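Glutathione S-transferase 2 (Onchocerca volvulus, PDB 1TU7) catalyses the conjugation of glutathione to electrophilic compounds and appears to play a central role in the detoxification system of the parasite. Local coordinates at residues A[22-27]-A[145-150]; A[95-100]-A[122-127]; A[99-104]-A[200-205]; A[150-155]-A[186-191]. One frame throughout, in Å; residues are numbered along the deposited sequence.

Contact 1: A[22-27]-A[145-150]; sequences VDQDIK and DKISYA
Asp23 and Gln24 meet Ile147 where the thioredoxin-like N-terminal domain touches the helical C-terminal domain. The 22-27 side is the end of helix 15-23, closed by a Schellman motif with Asp25 at positive phi. The 145-150 side leads into helix 149-164. Across the contact there is only van der Waals packing. Ile147 offers two methyls to two polar groups. Its CD1 meets the Asp23 carboxylate head on, 4.0 Å from Asp23 OD1. Its CG2 lies 3.9 Å from Gln24 NE2. A bend in the Gln24 chain at chi2 (-53°) turns the amide so that NE2 comes up to this methyl. The polar groups bond to other residues. Asp23 OD1 takes a hydrogen bond with Tyr152 OH and a salt bridge with Arg185, and Gln24 NE2 also bonds Tyr152 OH. Ser148 N bonds the carboxylate of Asp151 at the start of helix 149-164. At the Schellman turn, Lys27 NZ folds back to Asp25 OD2 in a salt bridge of 2.9 Å, on the syn side and 25° out of the carboxylate plane.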
loop_
_atom_site.group_PDB
_atom_site.type_symbol
_atom_site.label_atom_id
_atom_site.label_comp_id
_atom_site.label_asym_id
_atom_site.label_seq_id
_atom_site.Cartn_x
_atom_site.Cartn_y
_atom_site.Cartn_z
ATOM N N VAL A 22 18.650 3.028 -10.134
ATOM C CA VAL A 22 19.364 3.560 -11.296
ATOM C C VAL A 22 19.677 5.037 -11.070
ATOM O O VAL A 22 20.803 5.462 -11.261
ATOM C CB VAL A 22 18.555 3.379 -12.585
ATOM C CG1 VAL A 22 19.135 4.210 -13.694
ATOM C CG2 VAL A 22 18.551 1.913 -13.005
ATOM N N ASP A 23 18.704 5.826 -10.648
ATOM C CA ASP A 23 18.903 7.258 -10.496
ATOM C C ASP A 23 19.883 7.590 -9.395
ATOM O O ASP A 23 20.661 8.545 -9.511
ATOM C CB ASP A 23 17.579 7.949 -10.226
ATOM C CG ASP A 23 17.710 9.445 -10.228
ATOM O OD1 ASP A 23 17.462 10.060 -9.155
ATOM O OD2 ASP A 23 18.038 10.050 -11.257
ATOM N N GLN A 24 19.843 6.823 -8.311
ATOM C CA GLN A 24 20.745 7.004 -7.174
ATOM C C GLN A 24 22.109 6.355 -7.406
ATOM O O GLN A 24 22.990 6.476 -6.554
ATOM C CB GLN A 24 20.097 6.481 -5.896
ATOM C CG GLN A 24 18.952 7.341 -5.378
ATOM C CD GLN A 24 19.339 8.776 -5.223
ATOM O OE1 GLN A 24 20.336 9.063 -4.581
ATOM N NE2 GLN A 24 18.614 9.669 -5.872
ATOM N N ASP A 25 22.277 5.696 -8.551
ATOM C CA ASP A 25 23.498 4.988 -8.917
ATOM C C ASP A 25 23.907 3.943 -7.897
ATOM O O ASP A 25 25.092 3.774 -7.568
ATOM C CB ASP A 25 24.640 5.974 -9.197
ATOM C CG ASP A 25 25.625 5.425 -10.162
ATOM O OD1 ASP A 25 26.784 5.890 -10.136
ATOM O OD2 ASP A 25 25.325 4.543 -10.993
ATOM N N ILE A 26 22.908 3.219 -7.393
ATOM C CA ILE A 26 23.098 2.064 -6.524
ATOM C C ILE A 26 23.148 0.865 -7.435
ATOM O O ILE A 26 22.138 0.497 -8.077
ATOM C CB ILE A 26 21.953 1.923 -5.507
ATOM C CG1 ILE A 26 21.824 3.174 -4.660
ATOM C CG2 ILE A 26 22.156 0.659 -4.664
ATOM C CD1 ILE A 26 20.473 3.235 -3.946
ATOM N N LYS A 27 24.327 0.278 -7.569
ATOM C CA LYS A 27 24.475 -0.854 -8.453
ATOM C C LYS A 27 23.792 -2.062 -7.866
ATOM O O LYS A 27 23.876 -2.334 -6.671
ATOM C CB LYS A 27 25.949 -1.139 -8.742
ATOM C CG LYS A 27 26.736 0.067 -9.165
ATOM C CD LYS A 27 26.231 0.674 -10.420
ATOM C CE LYS A 27 27.367 1.559 -10.981
ATOM N NZ LYS A 27 27.012 2.411 -12.120
ATOM N N ASP A 145 12.789 20.803 -3.997
ATOM C CA ASP A 145 14.113 20.673 -4.604
ATOM C C ASP A 145 14.800 19.319 -4.408
ATOM O O ASP A 145 15.807 19.048 -5.036
ATOM C CB ASP A 145 15.041 21.756 -4.035
ATOM C CG ASP A 145 14.730 23.105 -4.574
ATOM O OD1 ASP A 145 15.372 24.071 -4.081
ATOM O OD2 ASP A 145 13.901 23.305 -5.492
ATOM N N LYS A 146 14.269 18.499 -3.516
ATOM C CA LYS A 146 14.949 17.287 -3.108
ATOM C C LYS A 146 14.122 16.099 -3.506
ATOM O O LYS A 146 12.921 16.040 -3.262
ATOM C CB LYS A 146 15.185 17.304 -1.618
ATOM C CG LYS A 146 16.220 18.361 -1.241
ATOM C CD LYS A 146 16.277 18.628 0.232
ATOM C CE LYS A 146 17.194 19.808 0.504
ATOM N NZ LYS A 146 16.767 20.478 1.767
ATOM N N ILE A 147 14.800 15.140 -4.111
ATOM C CA ILE A 147 14.161 13.942 -4.597
ATOM C C ILE A 147 13.777 13.023 -3.459
ATOM O O ILE A 147 14.432 12.984 -2.409
ATOM C CB ILE A 147 15.075 13.248 -5.639
ATOM C CG1 ILE A 147 14.256 12.202 -6.436
ATOM C CG2 ILE A 147 16.352 12.658 -4.986
ATOM C CD1 ILE A 147 14.426 12.253 -7.884
ATOM N N SER A 148 12.697 12.292 -3.675
ATOM C CA SER A 148 12.217 11.302 -2.729
ATOM C C SER A 148 11.762 10.067 -3.473
ATOM O O SER A 148 11.605 10.092 -4.699
ATOM C CB SER A 148 11.050 11.841 -1.907
ATOM O OG SER A 148 9.907 12.104 -2.728
ATOM N N TYR A 149 11.467 8.998 -2.746
ATOM C CA TYR A 149 11.092 7.781 -3.428
ATOM C C TYR A 149 9.813 7.956 -4.236
ATOM O O TYR A 149 9.637 7.289 -5.260
ATOM C CB TYR A 149 10.967 6.598 -2.490
ATOM C CG TYR A 149 9.857 6.643 -1.471
ATOM C CD1 TYR A 149 8.622 6.060 -1.740
ATOM C CD2 TYR A 149 10.040 7.216 -0.214
ATOM C CE1 TYR A 149 7.607 6.067 -0.831
ATOM C CE2 TYR A 149 9.017 7.186 0.734
ATOM C CZ TYR A 149 7.801 6.612 0.420
ATOM O OH TYR A 149 6.804 6.582 1.382
ATOM N N ALA A 150 8.917 8.826 -3.772
ATOM C CA ALA A 150 7.644 8.993 -4.428
ATOM C C ALA A 150 7.804 9.563 -5.826
ATOM O O ALA A 150 6.986 9.267 -6.689
ATOM C CB ALA A 150 6.703 9.872 -3.600
#

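Contact 2: A[95-100]-A[122-127]; sequences RDLHVK and PGELAK. With GSH (glutathione), chain E.
Leu97 and Glu124 are the closest pair between two antiparallel helices of the C-terminal domain, 81-107 and 109-132. Their short segments run at 169°, with axes 11.2 Å apart at closest approach. The tighter part is apolar. The Leu97 chain runs away from its own nitrogen (chi1 179°), which carries its methyls across to the other helix. CD1 touches the aliphatic Glu124 CB at 3.9 Å, the two side chains lying alongside and pointing opposite ways. CD2 meets Leu125 CD2 at 4.3 Å. Both leucines are buried, and Tyr116, Phe128 and His161 also pack on Leu97. The other side is looser and wetter. Lys100 NZ stays 4.3 Å from Glu124 OE2, beyond salt-bridge range. One water joins them, accepting from Lys100 NZ and donating to Glu124 OE2. The Glu124 chain bends at chi2, and its OE1 takes Lys127 NZ at 3.1 Å through the syn lone pair. One lysine bonded directly and a second through water probably favour the charged form of Glu124. Lys127 NZ also bonds Phe47 O of the second subunit. Asp96 likewise faces that subunit, where it bonds Gln62 and the glutathione bound there, so the site is completed across the dimer. GSH N1 donates to both Asp96 OD1 and Asp96 OD2, each at 2.9 Å.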
loop_
_atom_site.group_PDB
_atom_site.type_symbol
_atom_site.label_atom_id
_atom_site.label_comp_id
_atom_site.label_asym_id
_atom_site.label_seq_id
_atom_site.Cartn_x
_atom_site.Cartn_y
_atom_site.Cartn_z
ATOM N N ARG A 95 -0.152 4.509 -6.207
ATOM C CA ARG A 95 -0.463 3.073 -6.207
ATOM C C ARG A 95 -1.938 2.833 -6.478
ATOM O O ARG A 95 -2.289 1.870 -7.189
ATOM C CB ARG A 95 -0.025 2.446 -4.899
ATOM C CG ARG A 95 1.461 2.380 -4.779
ATOM C CD ARG A 95 1.941 2.075 -3.405
ATOM N NE ARG A 95 1.688 0.694 -3.051
ATOM C CZ ARG A 95 2.589 -0.302 -3.157
ATOM N NH1 ARG A 95 3.809 -0.092 -3.630
ATOM N NH2 ARG A 95 2.236 -1.523 -2.794
ATOM N N ASP A 96 -2.809 3.689 -5.981
ATOM C CA ASP A 96 -4.238 3.543 -6.274
ATOM C C ASP A 96 -4.508 3.704 -7.773
ATOM O O ASP A 96 -5.331 2.973 -8.340
ATOM C CB ASP A 96 -5.097 4.526 -5.526
ATOM C CG ASP A 96 -5.352 4.151 -4.110
ATOM O OD1 ASP A 96 -5.204 2.979 -3.742
ATOM O OD2 ASP A 96 -5.676 5.027 -3.317
ATOM N N LEU A 97 -3.871 4.681 -8.427
ATOM C CA LEU A 97 -4.041 4.824 -9.864
ATOM C C LEU A 97 -3.529 3.571 -10.533
ATOM O O LEU A 97 -4.136 3.090 -11.477
ATOM C CB LEU A 97 -3.347 6.062 -10.402
ATOM C CG LEU A 97 -3.457 6.262 -11.910
ATOM C CD1 LEU A 97 -4.898 6.250 -12.364
ATOM C CD2 LEU A 97 -2.763 7.559 -12.303
ATOM N N HIS A 98 -2.413 3.018 -10.063
ATOM C CA HIS A 98 -1.854 1.843 -10.677
ATOM C C HIS A 98 -2.785 0.643 -10.563
ATOM O O HIS A 98 -2.848 -0.172 -11.485
ATOM C CB HIS A 98 -0.483 1.521 -10.068
ATOM C CG HIS A 98 0.301 0.594 -10.924
ATOM N ND1 HIS A 98 0.878 1.015 -12.095
ATOM C CD2 HIS A 98 0.526 -0.741 -10.851
ATOM C CE1 HIS A 98 1.483 -0.008 -12.674
ATOM N NE2 HIS A 98 1.304 -1.078 -11.929
ATOM N N VAL A 99 -3.542 0.561 -9.480
ATOM C CA VAL A 99 -4.536 -0.512 -9.324
ATOM C C VAL A 99 -5.604 -0.366 -10.405
ATOM O O VAL A 99 -6.000 -1.354 -11.031
ATOM C CB VAL A 99 -5.177 -0.476 -7.925
ATOM C CG1 VAL A 99 -6.405 -1.384 -7.827
ATOM C CG2 VAL A 99 -4.179 -0.913 -6.885
ATOM N N LYS A 100 -6.057 0.847 -10.656
ATOM C CA LYS A 100 -7.070 1.068 -11.690
ATOM C C LYS A 100 -6.528 0.726 -13.066
ATOM O O LYS A 100 -7.204 0.057 -13.882
ATOM C CB LYS A 100 -7.580 2.507 -11.688
ATOM C CG LYS A 100 -8.373 2.845 -10.428
ATOM C CD LYS A 100 -8.891 4.272 -10.402
ATOM C CE LYS A 100 -9.561 4.562 -9.063
ATOM N NZ LYS A 100 -8.612 4.612 -7.902
ATOM N N PRO A 122 -8.571 11.207 -16.737
ATOM C CA PRO A 122 -8.377 12.650 -16.540
ATOM C C PRO A 122 -8.639 13.108 -15.099
ATOM O O PRO A 122 -7.814 13.836 -14.570
ATOM C CB PRO A 122 -9.377 13.275 -17.537
ATOM C CG PRO A 122 -9.468 12.190 -18.624
ATOM C CD PRO A 122 -9.513 10.915 -17.839
ATOM N N GLY A 123 -9.727 12.670 -14.478
ATOM C CA GLY A 123 -10.023 13.040 -13.108
ATOM C C GLY A 123 -8.997 12.527 -12.126
ATOM O O GLY A 123 -8.734 13.151 -11.081
ATOM N N GLU A 124 -8.430 11.368 -12.427
ATOM C CA GLU A 124 -7.399 10.840 -11.544
ATOM C C GLU A 124 -6.128 11.663 -11.660
ATOM O O GLU A 124 -5.526 12.004 -10.640
ATOM C CB GLU A 124 -7.146 9.361 -11.824
ATOM C CG GLU A 124 -8.345 8.487 -11.469
ATOM C CD GLU A 124 -8.888 8.831 -10.104
ATOM O OE1 GLU A 124 -10.043 9.350 -10.014
ATOM O OE2 GLU A 124 -8.144 8.660 -9.124
ATOM N N LEU A 125 -5.725 12.013 -12.874
ATOM C CA LEU A 125 -4.549 12.853 -13.036
ATOM C C LEU A 125 -4.742 14.222 -12.434
ATOM O O LEU A 125 -3.808 14.796 -11.896
ATOM C CB LEU A 125 -4.177 12.996 -14.511
ATOM C CG LEU A 125 -3.711 11.730 -15.210
ATOM C CD1 LEU A 125 -3.526 11.951 -16.695
ATOM C CD2 LEU A 125 -2.362 11.222 -14.614
ATOM N N ALA A 126 -5.960 14.737 -12.518
ATOM C CA ALA A 126 -6.242 16.039 -11.947
ATOM C C ALA A 126 -5.934 16.085 -10.468
ATOM O O ALA A 126 -5.480 17.109 -9.947
ATOM C CB ALA A 126 -7.682 16.419 -12.191
ATOM N N LYS A 127 -6.169 14.981 -9.762
ATOM C CA LYS A 127 -5.891 14.935 -8.338
ATOM C C LYS A 127 -4.395 15.125 -8.105
ATOM O O LYS A 127 -3.978 15.804 -7.177
ATOM C CB LYS A 127 -6.351 13.594 -7.745
ATOM C CG LYS A 127 -7.846 13.465 -7.694
ATOM C CD LYS A 127 -8.312 12.014 -7.480
ATOM C CE LYS A 127 -9.834 11.942 -7.427
ATOM N NZ LYS A 127 -10.313 10.558 -7.125
HETATM N N1 GSH E . -5.753 3.467 -0.892
HETATM C CA1 GSH E . -6.851 4.008 -0.174
HETATM C C1 GSH E . -6.636 4.056 1.253
HETATM O O11 GSH E . -7.007 4.917 2.095
HETATM O O12 GSH E . -6.058 2.953 1.720
HETATM C CB1 GSH E . -8.245 3.674 -0.612
HETATM C CG1 GSH E . -9.351 4.594 -0.075
HETATM C CD1 GSH E . -10.717 4.141 -0.543
HETATM O OE1 GSH E . -10.819 3.151 -1.471
HETATM N N2 GSH E . -11.756 4.763 -0.027
HETATM C CA2 GSH E . -13.129 4.366 -0.298
HETATM C C2 GSH E . -13.883 5.604 -0.618
HETATM O O2 GSH E . -13.546 6.760 0.016
HETATM C CB2 GSH E . -13.772 3.779 0.942
HETATM S SG2 GSH E . -13.042 2.197 1.412
HETATM N N3 GSH E . -14.879 5.565 -1.468
HETATM C CA3 GSH E . -15.762 6.714 -1.624
HETATM C C3 GSH E . -15.642 7.301 -3.005
HETATM O O31 GSH E . -16.580 8.271 -3.432
HETATM O O32 GSH E . -14.687 6.952 -3.836
HETATM O O HOH W 1 -6.643 6.417 -8.595
#

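Contact 3: A[99-104]-A[200-205]; sequences VKYTRM and VPVNGN
The C-terminal tail after helix 186-197 meets helix 81-107 through Tyr101, which reaches Val202 and Asn203. A chi1 of 168° puts Tyr101 CG opposite the backbone nitrogen and swings the ring outward until its hydroxyl reaches the tail. Its OH lies 2.9 Å from Asn203 OD1. The hydrogen bond is weak and not certain, since the hydroxyl proton could go to another acceptor instead. Asn203 ND2 sits at the ring edge, near the ring plane, 3.7 Å from Tyr101 CE2. The amide and ring planes are turned 46° apart. In pi-class transferases this tail borders the active-site cleft. Consistent with that, the Asn203 side chain is about 7 Å from the side chain of Tyr7, a residue of the glutathione pocket. Val202 covers the hydroxyl end of Tyr101 at a slant. Its CG1 is 3.4 Å from Tyr101 OH. Val202 also packs on Val160 and Ile163 of helix 149-164. Gly204 N also bonds Tyr106 OH of helix 81-107.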
loop_
_atom_site.group_PDB
_atom_site.type_symbol
_atom_site.label_atom_id
_atom_site.label_comp_id
_atom_site.label_asym_id
_atom_site.label_seq_id
_atom_site.Cartn_x
_atom_site.Cartn_y
_atom_site.Cartn_z
ATOM N N VAL A 99 -3.542 0.561 -9.480
ATOM C CA VAL A 99 -4.536 -0.512 -9.324
ATOM C C VAL A 99 -5.604 -0.366 -10.405
ATOM O O VAL A 99 -6.000 -1.354 -11.031
ATOM C CB VAL A 99 -5.177 -0.476 -7.925
ATOM C CG1 VAL A 99 -6.405 -1.384 -7.827
ATOM C CG2 VAL A 99 -4.179 -0.913 -6.885
ATOM N N LYS A 100 -6.057 0.847 -10.656
ATOM C CA LYS A 100 -7.070 1.068 -11.690
ATOM C C LYS A 100 -6.528 0.726 -13.066
ATOM O O LYS A 100 -7.204 0.057 -13.882
ATOM C CB LYS A 100 -7.580 2.507 -11.688
ATOM C CG LYS A 100 -8.373 2.845 -10.428
ATOM C CD LYS A 100 -8.891 4.272 -10.402
ATOM C CE LYS A 100 -9.561 4.562 -9.063
ATOM N NZ LYS A 100 -8.612 4.612 -7.902
ATOM N N TYR A 101 -5.333 1.211 -13.339
ATOM C CA TYR A 101 -4.655 0.932 -14.590
ATOM C C TYR A 101 -4.496 -0.571 -14.797
ATOM O O TYR A 101 -4.858 -1.086 -15.853
ATOM C CB TYR A 101 -3.294 1.636 -14.586
ATOM C CG TYR A 101 -2.363 1.212 -15.688
ATOM C CD1 TYR A 101 -2.478 1.757 -16.953
ATOM C CD2 TYR A 101 -1.369 0.265 -15.460
ATOM C CE1 TYR A 101 -1.639 1.361 -17.985
ATOM C CE2 TYR A 101 -0.505 -0.123 -16.477
ATOM C CZ TYR A 101 -0.637 0.422 -17.726
ATOM O OH TYR A 101 0.242 0.014 -18.712
ATOM N N THR A 102 -3.996 -1.275 -13.796
ATOM C CA THR A 102 -3.754 -2.718 -13.973
ATOM C C THR A 102 -5.044 -3.538 -14.090
ATOM O O THR A 102 -5.060 -4.536 -14.805
ATOM C CB THR A 102 -2.863 -3.300 -12.878
ATOM O OG1 THR A 102 -3.396 -3.025 -11.608
ATOM C CG2 THR A 102 -1.519 -2.659 -12.847
ATOM N N ARG A 103 -6.124 -3.120 -13.441
ATOM C CA ARG A 103 -7.398 -3.836 -13.569
ATOM C C ARG A 103 -7.841 -3.736 -15.028
ATOM O O ARG A 103 -8.242 -4.723 -15.637
ATOM C CB ARG A 103 -8.451 -3.236 -12.647
ATOM N N MET A 104 -7.722 -2.553 -15.606
ATOM C CA MET A 104 -8.077 -2.347 -17.004
ATOM C C MET A 104 -7.187 -3.211 -17.891
ATOM O O MET A 104 -7.676 -3.964 -18.724
ATOM C CB MET A 104 -8.028 -0.886 -17.373
ATOM C CG MET A 104 -8.350 -0.600 -18.813
ATOM S SD MET A 104 -6.953 -0.738 -19.928
ATOM C CE MET A 104 -5.920 0.529 -19.252
ATOM N N VAL A 200 10.799 -2.949 -23.459
ATOM C CA VAL A 200 10.519 -3.743 -22.268
ATOM C C VAL A 200 9.014 -3.673 -22.013
ATOM O O VAL A 200 8.459 -2.573 -21.984
ATOM C CB VAL A 200 11.272 -3.209 -21.023
ATOM C CG1 VAL A 200 10.823 -3.948 -19.795
ATOM C CG2 VAL A 200 12.776 -3.302 -21.220
ATOM N N PRO A 201 8.327 -4.804 -21.859
ATOM C CA PRO A 201 6.882 -4.729 -21.639
ATOM C C PRO A 201 6.545 -4.036 -20.330
ATOM O O PRO A 201 7.225 -4.238 -19.333
ATOM C CB PRO A 201 6.435 -6.191 -21.594
ATOM C CG PRO A 201 7.514 -6.957 -22.128
ATOM C CD PRO A 201 8.803 -6.198 -21.949
ATOM N N VAL A 202 5.519 -3.209 -20.349
ATOM C CA VAL A 202 5.028 -2.604 -19.114
ATOM C C VAL A 202 4.416 -3.665 -18.209
ATOM O O VAL A 202 4.638 -3.670 -17.003
ATOM C CB VAL A 202 4.013 -1.460 -19.371
ATOM C CG1 VAL A 202 3.483 -0.893 -18.061
ATOM C CG2 VAL A 202 4.645 -0.363 -20.229
ATOM N N ASN A 203 3.599 -4.532 -18.818
ATOM C CA ASN A 203 2.778 -5.482 -18.084
ATOM C C ASN A 203 3.053 -6.910 -18.536
ATOM O O ASN A 203 3.664 -7.139 -19.564
ATOM C CB ASN A 203 1.304 -5.124 -18.291
ATOM C CG ASN A 203 1.033 -3.663 -17.967
ATOM O OD1 ASN A 203 0.667 -2.836 -18.843
ATOM N ND2 ASN A 203 1.285 -3.329 -16.732
ATOM N N GLY A 204 2.615 -7.864 -17.725
ATOM C CA GLY A 204 2.870 -9.285 -17.954
ATOM C C GLY A 204 2.089 -9.926 -19.071
ATOM O O GLY A 204 2.409 -11.039 -19.513
ATOM N N ASN A 205 1.044 -9.253 -19.534
ATOM C CA ASN A 205 0.259 -9.763 -20.646
ATOM C C ASN A 205 0.587 -9.070 -21.971
ATOM O O ASN A 205 -0.060 -9.310 -22.978
ATOM C CB ASN A 205 -1.235 -9.654 -20.318
ATOM C CG ASN A 205 -1.716 -8.218 -20.250
ATOM O OD1 ASN A 205 -0.919 -7.277 -20.368
ATOM N ND2 ASN A 205 -3.032 -8.034 -20.092
#

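Contact 4: A[150-155]-A[186-191]; sequences ADYALF and PKLKEY
Leu188 points its CD1 methyl at two aromatic rings, Tyr152 and Phe155, that stand three residues apart on helix 149-164. The two rings receive it differently. Tyr152 presents its edge: CD1 lies near the ring plane, 4.4 Å from Tyr152 CE2. Phe155 is approached obliquely, with Leu188 CD1 at 4.1 Å from Phe155 CE1. Phe155 starts toward helix 186-197. With CG opposite the backbone N (chi1 174°), its ring extends across the gap and runs beside the leucine, which points the other way. The two backbone segments stay well apart: Tyr152 CA and Leu188 CA, their nearest CA pair, are 10.1 Å from each other. Side chains alone bridge this distance, and all three are buried. Phe155 meets the ring of His179, and Tyr152 meets that of Phe20. Met182 of helix 173-183 packs on both aromatics. Leu188 also touches Leu19 and Asp23 of helix 15-23. Leucine and aromatics thus pack helix 186-197 against helix 149-164 in the all-helical C-terminal domain of the cytosolic glutathione transferase fold, beside its border with the thioredoxin-like domain.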
loop_
_atom_site.group_PDB
_atom_site.type_symbol
_atom_site.label_atom_id
_atom_site.label_comp_id
_atom_site.label_asym_id
_atom_site.label_seq_id
_atom_site.Cartn_x
_atom_site.Cartn_y
_atom_site.Cartn_z
ATOM N N ALA A 150 8.917 8.826 -3.772
ATOM C CA ALA A 150 7.644 8.993 -4.428
ATOM C C ALA A 150 7.804 9.563 -5.826
ATOM O O ALA A 150 6.986 9.267 -6.689
ATOM C CB ALA A 150 6.703 9.872 -3.600
ATOM N N ASP A 151 8.860 10.332 -6.073
ATOM C CA ASP A 151 9.107 10.838 -7.417
ATOM C C ASP A 151 9.244 9.736 -8.448
ATOM O O ASP A 151 8.731 9.852 -9.575
ATOM C CB ASP A 151 10.355 11.719 -7.446
ATOM C CG ASP A 151 10.188 12.984 -6.683
ATOM O OD1 ASP A 151 9.219 13.736 -6.952
ATOM O OD2 ASP A 151 11.023 13.288 -5.817
ATOM N N TYR A 152 9.907 8.651 -8.097
ATOM C CA TYR A 152 10.078 7.548 -9.053
ATOM C C TYR A 152 8.774 6.853 -9.355
ATOM O O TYR A 152 8.513 6.463 -10.472
ATOM C CB TYR A 152 11.119 6.534 -8.545
ATOM C CG TYR A 152 12.455 7.186 -8.207
ATOM C CD1 TYR A 152 12.918 7.219 -6.883
ATOM C CD2 TYR A 152 13.224 7.801 -9.181
ATOM C CE1 TYR A 152 14.107 7.810 -6.584
ATOM C CE2 TYR A 152 14.426 8.400 -8.870
ATOM C CZ TYR A 152 14.845 8.410 -7.579
ATOM O OH TYR A 152 16.043 9.011 -7.274
ATOM N N ALA A 153 7.948 6.676 -8.334
ATOM C CA ALA A 153 6.648 6.067 -8.523
ATOM C C ALA A 153 5.769 6.935 -9.402
ATOM O O ALA A 153 5.120 6.445 -10.323
ATOM C CB ALA A 153 6.022 5.833 -7.189
ATOM N N LEU A 154 5.743 8.236 -9.124
ATOM C CA LEU A 154 4.943 9.131 -9.962
ATOM C C LEU A 154 5.454 9.139 -11.400
ATOM O O LEU A 154 4.678 9.105 -12.351
ATOM C CB LEU A 154 4.899 10.538 -9.378
ATOM C CG LEU A 154 4.093 11.559 -10.199
ATOM C CD1 LEU A 154 2.644 11.181 -10.310
ATOM C CD2 LEU A 154 4.230 12.921 -9.545
ATOM N N PHE A 155 6.768 9.248 -11.564
ATOM C CA PHE A 155 7.378 9.227 -12.880
ATOM C C PHE A 155 6.929 7.999 -13.666
ATOM O O PHE A 155 6.467 8.098 -14.809
ATOM C CB PHE A 155 8.906 9.277 -12.766
ATOM C CG PHE A 155 9.631 9.116 -14.081
ATOM C CD1 PHE A 155 10.716 8.270 -14.180
ATOM C CD2 PHE A 155 9.252 9.834 -15.205
ATOM C CE1 PHE A 155 11.391 8.099 -15.351
ATOM C CE2 PHE A 155 9.938 9.690 -16.389
ATOM C CZ PHE A 155 11.011 8.828 -16.464
ATOM N N PRO A 186 20.151 12.628 -15.760
ATOM C CA PRO A 186 21.049 11.901 -16.663
ATOM C C PRO A 186 21.027 10.372 -16.583
ATOM O O PRO A 186 21.045 9.711 -17.626
ATOM C CB PRO A 186 22.421 12.441 -16.289
ATOM C CG PRO A 186 22.125 13.847 -15.916
ATOM C CD PRO A 186 20.870 13.695 -15.023
ATOM N N LYS A 187 20.981 9.812 -15.378
ATOM C CA LYS A 187 21.009 8.371 -15.250
ATOM C C LYS A 187 19.677 7.799 -15.776
ATOM O O LYS A 187 19.659 6.724 -16.365
ATOM C CB LYS A 187 21.286 7.937 -13.795
ATOM C CG LYS A 187 22.711 8.294 -13.354
ATOM C CD LYS A 187 22.888 8.522 -11.858
ATOM C CE LYS A 187 24.230 9.234 -11.531
ATOM N NZ LYS A 187 24.153 10.729 -11.294
ATOM N N LEU A 188 18.585 8.517 -15.563
ATOM C CA LEU A 188 17.283 8.055 -16.061
ATOM C C LEU A 188 17.143 8.230 -17.544
ATOM O O LEU A 188 16.543 7.407 -18.196
ATOM C CB LEU A 188 16.128 8.749 -15.324
ATOM C CG LEU A 188 16.025 8.446 -13.839
ATOM C CD1 LEU A 188 14.798 9.063 -13.229
ATOM C CD2 LEU A 188 16.029 6.960 -13.557
ATOM N N LYS A 189 17.732 9.275 -18.113
ATOM C CA LYS A 189 17.652 9.475 -19.543
ATOM C C LYS A 189 18.276 8.289 -20.238
ATOM O O LYS A 189 17.703 7.745 -21.182
ATOM C CB LYS A 189 18.372 10.776 -19.954
ATOM C CG LYS A 189 18.322 11.063 -21.443
ATOM C CD LYS A 189 18.977 12.402 -21.750
ATOM C CE LYS A 189 18.922 12.725 -23.232
ATOM N NZ LYS A 189 19.599 14.041 -23.480
ATOM N N GLU A 190 19.466 7.908 -19.817
ATOM C CA GLU A 190 20.165 6.787 -20.442
ATOM C C GLU A 190 19.396 5.469 -20.263
ATOM O O GLU A 190 19.194 4.687 -21.206
ATOM C CB GLU A 190 21.544 6.712 -19.819
ATOM C CG GLU A 190 22.389 5.497 -20.128
ATOM C CD GLU A 190 23.728 5.541 -19.390
ATOM O OE1 GLU A 190 23.769 5.741 -18.130
ATOM O OE2 GLU A 190 24.756 5.392 -20.069
ATOM N N TYR A 191 18.908 5.257 -19.054
ATOM C CA TYR A 191 18.205 4.013 -18.731
ATOM C C TYR A 191 16.930 3.909 -19.555
ATOM O O TYR A 191 16.618 2.854 -20.098
ATOM C CB TYR A 191 17.882 4.002 -17.250
ATOM C CG TYR A 191 16.993 2.858 -16.821
ATOM C CD1 TYR A 191 15.670 3.071 -16.532
ATOM C CD2 TYR A 191 17.490 1.573 -16.727
ATOM C CE1 TYR A 191 14.843 2.017 -16.121
ATOM C CE2 TYR A 191 16.680 0.506 -16.333
ATOM C CZ TYR A 191 15.367 0.736 -16.020
ATOM O OH TYR A 191 14.586 -0.341 -15.646
#

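Contacts 1 and 4 lie together, with centres 8 Å apart. Both use helix 149-164, they share Ala150, and the Tyr152 hydroxyl ties them. Contacts 2 and 3 start from one run of helix 81-107, share Val99 and Lys100, and have centres 14 Å apart. Contact 1 is 23 Å from contact 2 and 24 Å from contact 3, centre to centre, on the opposite side of the chain's centre. Along the chain, contact 2 closes before contact 4 opens, while contacts 1 and 3 interleave. Contact 1 joins the two domains, contact 2 faces the partner subunit, and contact 3 holds the C-terminal tail, which lies near the glutathione site.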